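Local coordinates for protein chitinase A (Cycas revoluta, PDB 4MNK) that probably hydrolyses chitin as a plant class V chitinase of glycosyl hydrolase family 18, and is captured here with bound N-acetylglucosamine sugars, at residues N85-N90 against L117-P122. Numbering follows the deposited sequence.
With NAG (2-acetamido-2-deoxy-beta-D-glucopyranose), chain B.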
# COMPACT_ATOMS: atom_id res chain seq x y z
N ASN A 85 17.50 7.21 2.43
CA ASN A 85 18.32 6.14 1.88
C ASN A 85 18.15 5.97 0.37
O ASN A 85 19.14 5.80 -0.33
CB ASN A 85 18.07 4.83 2.63
CG ASN A 85 18.76 4.79 3.98
OD1 ASN A 85 19.66 5.59 4.25
ND2 ASN A 85 18.35 3.86 4.83
N PHE A 86 16.92 6.02 -0.12
CA PHE A 86 16.68 5.99 -1.57
C PHE A 86 17.34 7.17 -2.27
O PHE A 86 17.94 7.00 -3.34
CB PHE A 86 15.18 5.97 -1.90
CG PHE A 86 14.59 4.60 -2.05
CD1 PHE A 86 13.62 4.15 -1.17
CD2 PHE A 86 14.99 3.76 -3.09
CE1 PHE A 86 13.06 2.88 -1.31
CE2 PHE A 86 14.44 2.49 -3.24
CZ PHE A 86 13.47 2.05 -2.34
N ALA A 87 17.25 8.35 -1.67
CA ALA A 87 17.84 9.55 -2.26
C ALA A 87 19.37 9.44 -2.35
O ALA A 87 19.96 9.82 -3.36
CB ALA A 87 17.43 10.79 -1.48
N LYS A 88 19.99 8.90 -1.31
CA LYS A 88 21.44 8.66 -1.32
C LYS A 88 21.81 7.60 -2.36
O LYS A 88 22.74 7.79 -3.15
CB LYS A 88 21.94 8.22 0.06
CG LYS A 88 22.02 9.35 1.08
CD LYS A 88 22.65 8.89 2.39
CE LYS A 88 21.68 8.06 3.22
NZ LYS A 88 22.27 7.66 4.53
N LEU A 89 21.07 6.50 -2.34
CA LEU A 89 21.27 5.39 -3.27
C LEU A 89 21.22 5.83 -4.73
O LEU A 89 22.12 5.53 -5.51
CB LEU A 89 20.21 4.32 -3.03
CG LEU A 89 20.01 3.24 -4.09
CD1 LEU A 89 21.25 2.37 -4.25
CD2 LEU A 89 18.80 2.40 -3.75
N ASN A 90 20.14 6.53 -5.09
CA ASN A 90 19.83 6.75 -6.49
C ASN A 90 20.79 7.70 -7.20
O ASN A 90 20.87 7.70 -8.43
CB ASN A 90 18.37 7.19 -6.66
CG ASN A 90 17.38 6.13 -6.22
OD1 ASN A 90 17.72 4.95 -6.12
ND2 ASN A 90 16.14 6.54 -5.96
N LEU A 117 9.09 -1.78 -4.80
CA LEU A 117 9.77 -0.63 -4.22
C LEU A 117 8.76 0.30 -3.56
O LEU A 117 7.80 0.73 -4.21
CB LEU A 117 10.55 0.13 -5.30
CG LEU A 117 11.51 -0.68 -6.17
CD1 LEU A 117 12.14 0.20 -7.23
CD2 LEU A 117 12.59 -1.35 -5.33
N ASP A 118 8.97 0.58 -2.28
CA ASP A 118 8.12 1.53 -1.57
C ASP A 118 8.96 2.74 -1.17
O ASP A 118 9.63 2.75 -0.14
CB ASP A 118 7.46 0.87 -0.35
CG ASP A 118 6.43 1.77 0.32
OD1 ASP A 118 5.81 1.33 1.31
OD2 ASP A 118 6.23 2.92 -0.14
N TYR A 119 8.90 3.76 -2.03
CA TYR A 119 9.70 4.98 -1.92
C TYR A 119 8.75 6.17 -1.87
O TYR A 119 8.08 6.49 -2.85
CB TYR A 119 10.63 5.07 -3.13
CG TYR A 119 11.52 6.30 -3.24
CD1 TYR A 119 12.15 6.59 -4.44
CD2 TYR A 119 11.74 7.16 -2.15
CE1 TYR A 119 12.98 7.69 -4.57
CE2 TYR A 119 12.56 8.28 -2.28
CZ TYR A 119 13.18 8.53 -3.49
OH TYR A 119 14.00 9.63 -3.63
N GLU A 120 8.70 6.82 -0.71
CA GLU A 120 7.74 7.90 -0.48
C GLU A 120 8.47 9.20 -0.12
O GLU A 120 8.74 9.44 1.05
CB GLU A 120 6.74 7.47 0.61
CG GLU A 120 5.94 6.22 0.23
CD GLU A 120 5.06 5.68 1.34
OE1 GLU A 120 4.59 6.45 2.20
OE2 GLU A 120 4.81 4.46 1.34
N TYR A 121 8.78 10.05 -1.11
CA TYR A 121 8.41 9.90 -2.52
C TYR A 121 9.58 10.34 -3.41
O TYR A 121 10.45 11.08 -2.94
CB TYR A 121 7.18 10.76 -2.84
CG TYR A 121 5.98 10.43 -1.99
CD1 TYR A 121 5.08 9.44 -2.38
CD2 TYR A 121 5.75 11.10 -0.79
CE1 TYR A 121 3.97 9.13 -1.59
CE2 TYR A 121 4.67 10.80 0.00
CZ TYR A 121 3.78 9.82 -0.39
OH TYR A 121 2.70 9.53 0.40
N PRO A 122 9.59 9.91 -4.68
CA PRO A 122 10.63 10.36 -5.62
C PRO A 122 10.39 11.80 -6.09
O PRO A 122 10.05 12.05 -7.25
CB PRO A 122 10.51 9.37 -6.78
CG PRO A 122 9.09 8.90 -6.73
CD PRO A 122 8.73 8.87 -5.28
C1 NAG B . 1.77 4.06 3.57
C2 NAG B . 2.86 2.99 3.68
C3 NAG B . 2.67 2.12 4.93
C4 NAG B . 2.31 2.92 6.18
C5 NAG B . 1.20 3.93 5.86
C6 NAG B . 0.80 4.80 7.06
C7 NAG B . 1.91 1.46 1.96
C8 NAG B . 2.24 0.63 0.75
N2 NAG B . 2.94 2.13 2.50
O1 NAG B . 2.11 4.98 2.55
O3 NAG B . 3.83 1.35 5.16
O4 NAG B . 1.87 2.02 7.17
O5 NAG B . 1.63 4.76 4.80
O6 NAG B . 1.90 5.57 7.51
O7 NAG B . 0.76 1.48 2.38
O HOH W 1 15.64 9.45 -5.88
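One water joins the two segments, accepting hydrogen bonds from Tyr119 OH (2.8 Å) and Asn90 ND2 (3.0 Å). Tyrosine suits this place because its ring can lie in the apolar layer between helix and strand while its hydroxyl still reaches a polar partner at the helix; Asn90 supplies an amide N-H for the same water. With CG anti to the backbone N (chi1 178°), the Tyr119 ring extends past Phe86, flat and wholly apolar as a buried stack requires, and the two rings form an offset stack, centroids 4.6 Å apart and planes 21° from parallel. Because the side chains run in opposite directions, each ring also receives the other's CB over its face: Phe86 CB stands 3.5 Å from the Tyr119 centroid, and Tyr119 CB 3.9 Å from that of Phe86. The peptide before Tyr121 is cis, and Pro122 N lies over the centre of the Tyr119 face opposite Phe86 CB, while Phe131 of helix 125-149 meets the same ring edge-to-face.

Alternation along the extended chain points Asp118 and Glu120 away from the helix, toward the sugar, where Asp118 OD1 accepts a nearly straight bond from NAG N2 (3.2 Å, 166°). Asp118 OD2 lies 2.6 Å from Glu120 OE2. Aromatic packing behind the strand and acids before the sugar fit the DxDxE motif of family 18, at the C-terminal end of a TIM-barrel strand.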